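Local coordinates for protein multisubunit Na+/H+ antiporter, D subunit (Anoxybacillus flavithermus, PDB 6Z16) that probably takes part in exchanging sodium ions for protons across the bacterial cell membrane, as the D subunit of a multisubunit antiporter, at residues D54-L59 / T71-S76; D75-L80 / G252-L257; L116-N121 / F136-M141; R195-G200 / F264-A269; S322-I327 / D472-L477. One frame throughout, in Å; residues are numbered along the deposited sequence.

Contact 1 of 5, residues D54-L59 / T71-S76; sequences DGIQTL and TLVSDS
Q57 and S74 lie opposite one another as a hydrogen-bonded antiparallel pair: Q57 N donates to S74 O at 3.0 Å, and S74 N returns a bond to Q57 O at 2.9 Å. Two residues along the hairpin ladder, L59 and L72 repeat the pattern, with L59 N to L72 O and L72 N to L59 O both at 2.9 Å. Between them T58 and V73 make the non-hydrogen-bonded pair, their side chains side by side and pointing the same way, with T58 CG2 and V73 CG2 3.9 Å apart. I56 extends this apolar strip. With CG1 anti to the backbone N (chi1 176°), its chain runs across to the other segment, where CD1 meets V73 CG1 at 3.7 Å and D75 CB at 3.7 Å. Y483 of helix 481-487 covers both I56 and V73, whereas Q57 and S74, on the other face, rest on V51 of helix 26-53. V73 O, which turns away from residues 54-59, accepts a bond from T125 OG1. The strands run at 167° to each other, 4.8 Å apart at their closest. They form a short two-stranded beta hairpin that joins helix 26-53 to helix 76-99 in a largely helical membrane subunit.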
# COMPACT_ATOMS: atom_id res chain seq x y z
N ASP D 54 63.18 -9.79 -10.01
CA ASP D 54 62.91 -8.66 -10.88
C ASP D 54 62.82 -7.40 -10.02
O ASP D 54 63.11 -7.42 -8.82
CB ASP D 54 61.67 -8.90 -11.75
CG ASP D 54 60.43 -9.22 -10.96
OD1 ASP D 54 60.51 -9.39 -9.73
OD2 ASP D 54 59.35 -9.30 -11.58
N GLY D 55 62.42 -6.29 -10.64
CA GLY D 55 62.58 -4.98 -10.04
C GLY D 55 61.75 -4.62 -8.83
O GLY D 55 61.18 -5.48 -8.15
N ILE D 56 61.68 -3.32 -8.56
CA ILE D 56 60.95 -2.80 -7.42
C ILE D 56 59.45 -2.99 -7.63
O ILE D 56 58.93 -2.78 -8.73
CB ILE D 56 61.34 -1.32 -7.21
CG1 ILE D 56 60.55 -0.64 -6.10
CG2 ILE D 56 61.34 -0.57 -8.53
CD1 ILE D 56 61.07 0.74 -5.81
N GLN D 57 58.75 -3.42 -6.58
CA GLN D 57 57.37 -3.85 -6.69
C GLN D 57 56.44 -2.70 -6.30
O GLN D 57 56.50 -2.21 -5.18
CB GLN D 57 57.11 -5.07 -5.81
CG GLN D 57 57.89 -6.30 -6.21
CD GLN D 57 57.54 -6.80 -7.59
OE1 GLN D 57 58.32 -6.69 -8.53
NE2 GLN D 57 56.34 -7.35 -7.73
N THR D 58 55.59 -2.28 -7.23
CA THR D 58 54.60 -1.24 -6.98
C THR D 58 53.21 -1.79 -7.22
O THR D 58 52.96 -2.46 -8.22
CB THR D 58 54.82 -0.02 -7.88
OG1 THR D 58 54.70 -0.41 -9.25
CG2 THR D 58 56.19 0.58 -7.65
N LEU D 59 52.29 -1.50 -6.30
CA LEU D 59 50.91 -1.93 -6.43
C LEU D 59 49.97 -0.78 -6.10
O LEU D 59 49.99 -0.26 -4.98
CB LEU D 59 50.59 -3.12 -5.54
CG LEU D 59 49.14 -3.56 -5.75
CD1 LEU D 59 48.89 -4.00 -7.18
CD2 LEU D 59 48.84 -4.67 -4.84
N THR D 71 49.26 4.09 -3.40
CA THR D 71 50.21 3.16 -4.00
C THR D 71 51.11 2.60 -2.91
O THR D 71 51.63 3.35 -2.08
CB THR D 71 51.07 3.83 -5.06
OG1 THR D 71 51.93 4.79 -4.43
CG2 THR D 71 50.21 4.54 -6.06
N LEU D 72 51.29 1.29 -2.91
CA LEU D 72 52.20 0.62 -1.99
C LEU D 72 53.44 0.21 -2.76
O LEU D 72 53.34 -0.42 -3.82
CB LEU D 72 51.53 -0.59 -1.36
CG LEU D 72 50.37 -0.33 -0.42
CD1 LEU D 72 49.80 -1.64 0.02
CD2 LEU D 72 50.82 0.48 0.76
N VAL D 73 54.61 0.57 -2.23
CA VAL D 73 55.87 0.32 -2.91
C VAL D 73 56.76 -0.49 -1.98
O VAL D 73 57.00 -0.10 -0.83
CB VAL D 73 56.58 1.63 -3.31
CG1 VAL D 73 57.89 1.32 -3.98
CG2 VAL D 73 55.71 2.43 -4.23
N SER D 74 57.24 -1.63 -2.47
CA SER D 74 58.25 -2.42 -1.79
C SER D 74 59.51 -2.41 -2.65
O SER D 74 59.52 -2.97 -3.75
CB SER D 74 57.77 -3.85 -1.53
OG SER D 74 58.76 -4.58 -0.84
N ASP D 75 60.53 -1.72 -2.16
CA ASP D 75 61.89 -1.84 -2.65
C ASP D 75 62.63 -2.84 -1.76
O ASP D 75 62.02 -3.52 -0.93
CB ASP D 75 62.56 -0.47 -2.70
CG ASP D 75 62.43 0.30 -1.40
OD1 ASP D 75 61.70 -0.16 -0.50
OD2 ASP D 75 63.07 1.36 -1.28
N SER D 76 63.94 -2.94 -1.92
CA SER D 76 64.66 -3.99 -1.22
C SER D 76 64.86 -3.66 0.25
O SER D 76 64.86 -4.57 1.09
CB SER D 76 66.00 -4.24 -1.90
OG SER D 76 66.68 -5.31 -1.28

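Contact 2 of 5, residues D75-L80 / G252-L257; sequences DSLSAL and GVYSIL
Helix 76-80 and helix 252-257 run almost exactly antiparallel, at 178°, but their axes stay 12.6 Å apart, and the nearest alpha carbons, those of S78 and Y254, are 9.0 Å from each other. This is a wide helix pair in the membrane bundle of the antiporter subunit, spanned by long side chains with no hydrogen bond between the segments. Y254 and L77 do the bridging between them. In Y254, chi1 of 172° turns the ring away from the backbone N and out from helix 249-263, sliding past L77, which reaches the other way. L77 CD2 sits at the edge of the ring, close to its plane, 3.7 Å from Y254 CE1. The same methyl also touches L257 CD2 at 3.8 Å, in an apolar cluster that A473 and L477 of helix 463-477 complete against L77. At the start of helix 76-99, D75 is the N-cap: its OD1 accepts a weak bond from S78 N at 3.4 Å. The polar ends of D75 and Y254 meet outside the two segments at R258, one turn beyond Y254 on helix 249-263. Its NH1 serves both, in a salt bridge to D75 OD2 and a hydrogen bond to Y254 OH, which probably holds the capping carboxylate and the phenol in place. Beside that phenol lies S78 CB, 4.2 Å from Y254 OH.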
# COMPACT_ATOMS: atom_id res chain seq x y z
N ASP D 75 60.53 -1.72 -2.16
CA ASP D 75 61.89 -1.84 -2.65
C ASP D 75 62.63 -2.84 -1.76
O ASP D 75 62.02 -3.52 -0.93
CB ASP D 75 62.56 -0.47 -2.70
CG ASP D 75 62.43 0.30 -1.40
OD1 ASP D 75 61.70 -0.16 -0.50
OD2 ASP D 75 63.07 1.36 -1.28
N SER D 76 63.94 -2.94 -1.92
CA SER D 76 64.66 -3.99 -1.22
C SER D 76 64.86 -3.66 0.25
O SER D 76 64.86 -4.57 1.09
CB SER D 76 66.00 -4.24 -1.90
OG SER D 76 66.68 -5.31 -1.28
N LEU D 77 65.00 -2.38 0.59
CA LEU D 77 65.16 -1.98 1.99
C LEU D 77 63.91 -2.25 2.81
O LEU D 77 64.00 -2.74 3.94
CB LEU D 77 65.55 -0.51 2.07
CG LEU D 77 65.68 0.08 3.47
CD1 LEU D 77 66.72 -0.66 4.30
CD2 LEU D 77 66.00 1.54 3.37
N SER D 78 62.74 -1.95 2.24
CA SER D 78 61.49 -2.21 2.95
C SER D 78 61.23 -3.70 3.12
O SER D 78 60.72 -4.11 4.17
CB SER D 78 60.34 -1.54 2.22
OG SER D 78 60.19 -2.08 0.93
N ALA D 79 61.62 -4.52 2.14
CA ALA D 79 61.47 -5.96 2.27
C ALA D 79 62.40 -6.53 3.33
O ALA D 79 62.01 -7.43 4.09
CB ALA D 79 61.72 -6.63 0.92
N LEU D 80 63.63 -6.01 3.40
CA LEU D 80 64.56 -6.41 4.46
C LEU D 80 64.03 -6.03 5.83
O LEU D 80 64.13 -6.82 6.78
CB LEU D 80 65.93 -5.77 4.23
CG LEU D 80 66.77 -6.32 3.08
CD1 LEU D 80 67.94 -5.40 2.82
CD2 LEU D 80 67.27 -7.69 3.45
N GLY D 252 61.09 5.56 12.79
CA GLY D 252 61.44 6.96 12.65
C GLY D 252 62.74 7.16 11.90
O GLY D 252 62.88 8.08 11.10
N VAL D 253 63.71 6.27 12.14
CA VAL D 253 64.98 6.30 11.43
C VAL D 253 64.78 6.02 9.94
O VAL D 253 65.33 6.72 9.08
CB VAL D 253 65.97 5.31 12.06
CG1 VAL D 253 67.27 5.27 11.30
CG2 VAL D 253 66.20 5.66 13.51
N TYR D 254 63.95 5.03 9.63
CA TYR D 254 63.63 4.73 8.23
C TYR D 254 62.87 5.87 7.57
O TYR D 254 63.06 6.13 6.38
CB TYR D 254 62.83 3.43 8.14
CG TYR D 254 62.29 3.19 6.75
CD1 TYR D 254 63.14 2.83 5.72
CD2 TYR D 254 60.94 3.33 6.47
CE1 TYR D 254 62.66 2.62 4.45
CE2 TYR D 254 60.46 3.12 5.20
CZ TYR D 254 61.32 2.76 4.20
OH TYR D 254 60.84 2.55 2.93
N SER D 255 62.01 6.56 8.33
CA SER D 255 61.25 7.66 7.75
C SER D 255 62.15 8.86 7.45
O SER D 255 62.00 9.49 6.40
CB SER D 255 60.12 8.05 8.68
OG SER D 255 60.64 8.51 9.90
N ILE D 256 63.09 9.16 8.35
CA ILE D 256 64.13 10.16 8.08
C ILE D 256 64.93 9.78 6.83
O ILE D 256 65.22 10.63 5.97
CB ILE D 256 65.06 10.33 9.30
CG1 ILE D 256 64.31 10.94 10.47
CG2 ILE D 256 66.27 11.19 8.97
CD1 ILE D 256 65.06 10.90 11.76
N LEU D 257 65.26 8.49 6.71
CA LEU D 257 66.06 8.00 5.60
C LEU D 257 65.33 8.16 4.27
O LEU D 257 65.89 8.68 3.30
CB LEU D 257 66.40 6.53 5.87
CG LEU D 257 67.50 5.76 5.15
CD1 LEU D 257 67.99 4.65 6.05
CD2 LEU D 257 66.99 5.17 3.88

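Contact 3 of 5, residues L116-N121 / F136-M141; sequences LIVGVN and FEVMLM
M139 lies across G119 where the two helices come closest, and L116 and V120, one turn apart, both touch it from the side of their own helix. Having no side chain, G119 lets the two backbones come close: the G119 and M139 CA atoms are 4.2 Å apart. The M139 chain leaves opposite its backbone N (chi1 -177°) and stretches out to meet both aliphatic neighbours. L116 comes in at a slant and sets CD1 3.8 Å from M139 CG, while V120 meets the thioether at about a right angle, with CG1 3.6 Å from M139 SD. Beyond the sulfur the chain bends (chi3 74°), bringing CE to the edge of the F136 ring. Beside the methionine, V138 points at the glycine, its CG1 3.9 Å from G119 CA, and the same methyl has a looser contact with V118 CG1 at 4.3 Å. Outside this layer, V118 and V138 touch F795 and V799 of a neighbouring subunit, while V120 packs on T85 of helix 76-99. The segment axes approach to 7.5 Å with a crossing angle of -150°. The arrangement is that of a transmembrane helical hairpin, in which the successive helices 109-124 and 129-148 pack closely at a glycine.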
# COMPACT_ATOMS: atom_id res chain seq x y z
N LEU D 116 50.18 -4.33 16.49
CA LEU D 116 51.46 -3.64 16.47
C LEU D 116 52.30 -4.06 15.27
O LEU D 116 52.93 -3.21 14.62
CB LEU D 116 52.22 -3.89 17.77
CG LEU D 116 53.59 -3.24 17.89
CD1 LEU D 116 53.48 -1.74 17.73
CD2 LEU D 116 54.20 -3.58 19.22
N ILE D 117 52.30 -5.36 14.95
CA ILE D 117 53.11 -5.75 13.79
C ILE D 117 52.43 -5.34 12.49
O ILE D 117 53.11 -5.08 11.49
CB ILE D 117 53.49 -7.25 13.83
CG1 ILE D 117 52.29 -8.16 13.68
CG2 ILE D 117 54.22 -7.57 15.13
CD1 ILE D 117 52.66 -9.61 13.56
N VAL D 118 51.09 -5.20 12.49
CA VAL D 118 50.38 -4.57 11.37
C VAL D 118 50.86 -3.14 11.16
O VAL D 118 51.17 -2.74 10.03
CB VAL D 118 48.86 -4.59 11.60
CG1 VAL D 118 48.14 -3.63 10.66
CG2 VAL D 118 48.32 -5.92 11.32
N GLY D 119 50.95 -2.38 12.25
CA GLY D 119 51.35 -0.98 12.15
C GLY D 119 52.77 -0.81 11.63
O GLY D 119 53.00 -0.02 10.71
N VAL D 120 53.72 -1.59 12.17
CA VAL D 120 55.10 -1.42 11.71
C VAL D 120 55.28 -1.93 10.28
O VAL D 120 55.92 -1.27 9.46
CB VAL D 120 56.11 -2.05 12.68
CG1 VAL D 120 56.11 -1.33 13.99
CG2 VAL D 120 55.84 -3.48 12.95
N ASN D 121 54.66 -3.08 9.93
CA ASN D 121 54.80 -3.61 8.57
C ASN D 121 54.13 -2.72 7.55
O ASN D 121 54.62 -2.61 6.42
CB ASN D 121 54.24 -5.02 8.48
CG ASN D 121 55.15 -6.05 9.09
OD1 ASN D 121 56.36 -6.00 8.92
ND2 ASN D 121 54.57 -7.01 9.80
N PHE D 136 51.35 5.07 11.44
CA PHE D 136 51.94 5.53 12.70
C PHE D 136 50.93 5.48 13.83
O PHE D 136 51.27 5.07 14.94
CB PHE D 136 52.50 6.95 12.61
CG PHE D 136 53.87 7.04 12.02
CD1 PHE D 136 54.93 6.39 12.62
CD2 PHE D 136 54.14 7.90 10.98
CE1 PHE D 136 56.21 6.50 12.11
CE2 PHE D 136 55.40 8.02 10.47
CZ PHE D 136 56.44 7.32 11.04
N GLU D 137 49.67 5.86 13.58
CA GLU D 137 48.73 5.79 14.69
C GLU D 137 48.23 4.39 14.99
O GLU D 137 47.89 4.12 16.15
CB GLU D 137 47.53 6.72 14.53
CG GLU D 137 47.82 8.06 15.14
CD GLU D 137 48.28 9.04 14.13
OE1 GLU D 137 47.94 8.85 12.96
OE2 GLU D 137 49.02 9.96 14.50
N VAL D 138 48.20 3.48 14.01
CA VAL D 138 47.93 2.07 14.30
C VAL D 138 48.99 1.52 15.24
O VAL D 138 48.69 0.95 16.30
CB VAL D 138 47.86 1.25 13.00
CG1 VAL D 138 47.73 -0.23 13.31
CG2 VAL D 138 46.70 1.68 12.14
N MET D 139 50.26 1.73 14.86
CA MET D 139 51.42 1.33 15.65
C MET D 139 51.40 1.94 17.05
O MET D 139 51.55 1.24 18.05
CB MET D 139 52.68 1.75 14.90
CG MET D 139 53.98 1.37 15.53
SD MET D 139 55.30 2.17 14.61
CE MET D 139 55.11 3.85 15.18
N LEU D 140 51.17 3.26 17.12
CA LEU D 140 51.23 3.96 18.40
C LEU D 140 50.06 3.60 19.30
O LEU D 140 50.24 3.51 20.52
CB LEU D 140 51.29 5.47 18.18
CG LEU D 140 52.63 6.04 17.73
CD1 LEU D 140 52.47 7.51 17.41
CD2 LEU D 140 53.67 5.83 18.81
N MET D 141 48.87 3.38 18.74
CA MET D 141 47.73 3.01 19.56
C MET D 141 47.91 1.63 20.17
O MET D 141 47.67 1.44 21.38
CB MET D 141 46.46 3.06 18.70
CG MET D 141 45.20 2.95 19.50
SD MET D 141 44.98 4.41 20.53
CE MET D 141 44.13 3.66 21.90

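Contact 4 of 5, residues R195-G200 / F264-A269; sequences RINALG and FTHDAA
This is a partly buried contact at the periphery of the subunit, between the last part of helix 189-198 with the residues after it and the loop that leads from helix 249-263 into helix 268-292. H266 is its centrepiece. G200 lies over one face of the imidazole, a CH-pi contact with G200 CA 4.2 Å from the centroid of the H266 ring. G200 has no side chain, and its backbone lies directly against the ring. At the ring edge, near its plane, N197 OD1 accepts a weak bond from H266 ND1 at 3.2 Å. The bond is well bent, 127° at the hydrogen, and the amide and ring planes are 53° apart. N197 carries CG beside its own backbone N (chi1 -70°), which brings the amide oxygen to the loop, where N197 OD1 also lies 3.0 Å from T265 OG1. A second, buried layer lies further in: I196 points at the loop and its side chain passes that of F264 at an angle, with I196 CD1 3.8 Å from F264 CE1. Helix 203-219 backs this layer, L205 touching I196 while A209 and F212 touch F264, and F760 of a neighbouring subunit packs on R195, A198 and L199.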
# COMPACT_ATOMS: atom_id res chain seq x y z
N ARG D 195 57.58 17.09 -7.77
CA ARG D 195 57.16 18.48 -7.67
C ARG D 195 58.12 19.32 -6.83
O ARG D 195 58.35 20.48 -7.15
CB ARG D 195 55.74 18.58 -7.12
CG ARG D 195 54.68 18.22 -8.14
CD ARG D 195 53.30 18.53 -7.62
NE ARG D 195 52.30 18.39 -8.66
CZ ARG D 195 51.01 18.68 -8.51
NH1 ARG D 195 50.58 19.16 -7.36
NH2 ARG D 195 50.18 18.52 -9.52
N ILE D 196 58.66 18.75 -5.75
CA ILE D 196 59.68 19.44 -4.96
C ILE D 196 60.94 19.65 -5.79
O ILE D 196 61.55 20.72 -5.75
CB ILE D 196 59.94 18.67 -3.66
CG1 ILE D 196 58.80 18.86 -2.68
CG2 ILE D 196 61.24 19.08 -3.01
CD1 ILE D 196 58.92 17.99 -1.46
N ASN D 197 61.33 18.66 -6.59
CA ASN D 197 62.48 18.87 -7.47
C ASN D 197 62.18 19.80 -8.64
O ASN D 197 63.13 20.23 -9.31
CB ASN D 197 62.99 17.53 -7.99
CG ASN D 197 63.65 16.70 -6.91
OD1 ASN D 197 64.39 17.23 -6.08
ND2 ASN D 197 63.40 15.40 -6.92
N ALA D 198 60.91 20.13 -8.90
CA ALA D 198 60.62 21.15 -9.90
C ALA D 198 60.67 22.57 -9.36
O ALA D 198 60.75 23.51 -10.16
CB ALA D 198 59.24 20.90 -10.52
N LEU D 199 60.63 22.76 -8.04
CA LEU D 199 60.76 24.09 -7.43
C LEU D 199 61.69 24.04 -6.22
O LEU D 199 61.41 24.62 -5.17
CB LEU D 199 59.38 24.67 -7.07
CG LEU D 199 58.22 23.97 -6.35
CD1 LEU D 199 58.30 23.91 -4.84
CD2 LEU D 199 56.97 24.72 -6.72
N GLY D 200 62.85 23.41 -6.38
CA GLY D 200 63.72 23.10 -5.26
C GLY D 200 64.48 24.27 -4.67
O GLY D 200 65.16 24.08 -3.65
N PHE D 264 63.63 15.54 -0.18
CA PHE D 264 64.36 16.79 -0.03
C PHE D 264 65.81 16.55 -0.43
O PHE D 264 66.61 16.06 0.37
CB PHE D 264 64.24 17.30 1.40
CG PHE D 264 62.82 17.50 1.84
CD1 PHE D 264 62.08 18.57 1.37
CD2 PHE D 264 62.23 16.62 2.72
CE1 PHE D 264 60.77 18.75 1.77
CE2 PHE D 264 60.93 16.80 3.13
CZ PHE D 264 60.20 17.86 2.65
N THR D 265 66.15 16.91 -1.67
CA THR D 265 67.51 16.77 -2.18
C THR D 265 68.17 18.09 -2.53
O THR D 265 69.39 18.20 -2.38
CB THR D 265 67.53 15.87 -3.43
OG1 THR D 265 66.78 16.49 -4.48
CG2 THR D 265 66.94 14.50 -3.13
N HIS D 266 67.42 19.08 -3.00
CA HIS D 266 67.97 20.41 -3.21
C HIS D 266 68.24 21.10 -1.88
O HIS D 266 67.54 20.88 -0.89
CB HIS D 266 67.02 21.27 -4.03
CG HIS D 266 66.96 20.90 -5.47
ND1 HIS D 266 66.14 19.90 -5.95
CD2 HIS D 266 67.59 21.41 -6.55
CE1 HIS D 266 66.29 19.80 -7.26
NE2 HIS D 266 67.16 20.71 -7.65
N ASP D 267 69.26 21.96 -1.88
CA ASP D 267 69.77 22.69 -0.71
C ASP D 267 70.09 21.72 0.43
O ASP D 267 69.54 21.78 1.53
CB ASP D 267 68.79 23.78 -0.27
CG ASP D 267 68.69 24.90 -1.29
OD1 ASP D 267 69.68 25.15 -2.01
OD2 ASP D 267 67.62 25.54 -1.38
N ALA D 268 71.00 20.80 0.12
CA ALA D 268 71.28 19.66 0.98
C ALA D 268 72.25 19.98 2.10
O ALA D 268 72.29 19.25 3.10
CB ALA D 268 71.82 18.51 0.14
N ALA D 269 73.02 21.06 1.95
CA ALA D 269 74.11 21.37 2.88
C ALA D 269 73.58 21.70 4.27
O ALA D 269 74.09 21.18 5.27
CB ALA D 269 74.95 22.52 2.32

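Contact 5 of 5, residues S322-I327 / D472-L477; sequences SVEGTI and DAVNVL
V323 and I327, one turn apart on helix 320-351, converge with L477 to form the apolar core of the contact. I327 and L477 reach toward each other tip to tip, their CD1 methyls 3.8 Å apart, whereas V323 crosses the leucine obliquely and sets CG1 3.7 Å from L477 CD1. In L477, CG stands anti to the carbonyl carbon (chi1 -74°), and its CD1 methyl ends up against both partners. V474 adds a different kind of packing, methyl against backbone: its CG2 rests 3.8 Å from E324 CA, and the same methyl reaches I327 CD1 at 4.0 Å. A473 touches the cluster at its margin, with CB 4.2 Å from I327 CD1. In the fold of the antiporter's D subunit, helix 320-351, largely a predicted transmembrane helix, is crossed by helix 463-477, most of which follows the last predicted transmembrane span. The signed crossing angle is 129°, with segment axes 9.7 Å apart. L77 of helix 76-99 touches I327, and helix 249-263 offers L257 and T261 to L477. No hydrogen bond links the two segments. A salt bridge also ties the helices: R467 NE, two turns before V474, to E324 OE2. The E324 chain stays extended beyond CG to reach it, and the E324 side chain also packs on V470 and on L95 of a neighbouring subunit.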
# COMPACT_ATOMS: atom_id res chain seq x y z
N SER D 322 78.24 5.19 3.12
CA SER D 322 77.62 5.50 4.40
C SER D 322 76.20 4.97 4.48
O SER D 322 75.76 4.51 5.53
CB SER D 322 77.66 7.01 4.62
OG SER D 322 76.99 7.69 3.57
N VAL D 323 75.46 5.03 3.36
CA VAL D 323 74.11 4.48 3.30
C VAL D 323 74.15 2.96 3.47
O VAL D 323 73.33 2.38 4.18
CB VAL D 323 73.44 4.90 1.99
CG1 VAL D 323 72.09 4.26 1.83
CG2 VAL D 323 73.28 6.40 1.94
N GLU D 324 75.15 2.32 2.86
CA GLU D 324 75.32 0.88 2.99
C GLU D 324 75.63 0.49 4.42
O GLU D 324 75.03 -0.45 4.97
CB GLU D 324 76.41 0.44 2.03
CG GLU D 324 76.57 -1.04 1.90
CD GLU D 324 77.55 -1.39 0.81
OE1 GLU D 324 78.13 -0.46 0.20
OE2 GLU D 324 77.73 -2.59 0.54
N GLY D 325 76.53 1.24 5.07
CA GLY D 325 76.87 0.97 6.45
C GLY D 325 75.71 1.17 7.41
O GLY D 325 75.52 0.37 8.33
N THR D 326 74.90 2.20 7.18
CA THR D 326 73.78 2.39 8.10
C THR D 326 72.65 1.40 7.85
O THR D 326 71.93 1.08 8.80
CB THR D 326 73.27 3.84 8.07
OG1 THR D 326 72.29 4.01 9.10
CG2 THR D 326 72.65 4.20 6.75
N ILE D 327 72.52 0.83 6.64
CA ILE D 327 71.55 -0.24 6.43
C ILE D 327 71.96 -1.51 7.17
O ILE D 327 71.14 -2.14 7.86
CB ILE D 327 71.34 -0.50 4.92
CG1 ILE D 327 70.60 0.66 4.28
CG2 ILE D 327 70.53 -1.75 4.69
CD1 ILE D 327 70.62 0.64 2.79
N ASP D 472 71.22 -3.55 -3.86
CA ASP D 472 70.07 -3.03 -4.60
C ASP D 472 69.32 -1.97 -3.81
O ASP D 472 68.80 -1.01 -4.40
CB ASP D 472 69.13 -4.17 -4.98
CG ASP D 472 69.70 -5.04 -6.07
OD1 ASP D 472 70.53 -4.53 -6.86
OD2 ASP D 472 69.32 -6.22 -6.16
N ALA D 473 69.28 -2.10 -2.48
CA ALA D 473 68.70 -1.06 -1.63
C ALA D 473 69.46 0.25 -1.76
O ALA D 473 68.85 1.32 -1.87
CB ALA D 473 68.66 -1.53 -0.18
N VAL D 474 70.79 0.20 -1.77
CA VAL D 474 71.60 1.40 -1.94
C VAL D 474 71.42 1.98 -3.33
O VAL D 474 71.31 3.20 -3.50
CB VAL D 474 73.08 1.09 -1.63
CG1 VAL D 474 73.99 2.21 -2.06
CG2 VAL D 474 73.26 0.88 -0.15
N ASN D 475 71.33 1.12 -4.35
CA ASN D 475 71.11 1.59 -5.71
C ASN D 475 69.76 2.27 -5.90
O ASN D 475 69.62 3.10 -6.80
CB ASN D 475 71.23 0.44 -6.70
CG ASN D 475 72.65 -0.03 -6.86
OD1 ASN D 475 73.57 0.77 -6.94
ND2 ASN D 475 72.84 -1.34 -6.89
N VAL D 476 68.76 1.94 -5.07
CA VAL D 476 67.51 2.68 -5.18
C VAL D 476 67.46 3.88 -4.22
O VAL D 476 66.70 4.83 -4.48
CB VAL D 476 66.29 1.76 -4.97
CG1 VAL D 476 66.02 1.47 -3.51
CG2 VAL D 476 65.06 2.30 -5.69
N LEU D 477 68.28 3.91 -3.17
CA LEU D 477 68.23 5.05 -2.25
C LEU D 477 68.99 6.26 -2.79
O LEU D 477 68.49 7.38 -2.71
CB LEU D 477 68.78 4.67 -0.89
CG LEU D 477 67.84 3.79 -0.08
CD1 LEU D 477 68.54 3.30 1.15
CD2 LEU D 477 66.58 4.54 0.26

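Contacts 1, 2 and 5 form a connected group. Contacts 1 and 2 share D75 and S76, where strand 71-74 passes into helix 76-99, and their centres are 13 Å apart. Contact 5 touches both, its centre 10 Å from that of contact 2, through L477 on L77 and L257 and V476 on D75. Residues over 390 positions apart thus meet at the start of helix 76-99. Contact 3, its centre about 15 Å from that of contact 2, joins two helices that fall between residues 75-80 and 252-257 in the chain. Contact 4, its centre about 21 Å from that of contact 2, alternates with it in sequence and fastens the loop following helix 249-263 at the subunit's periphery.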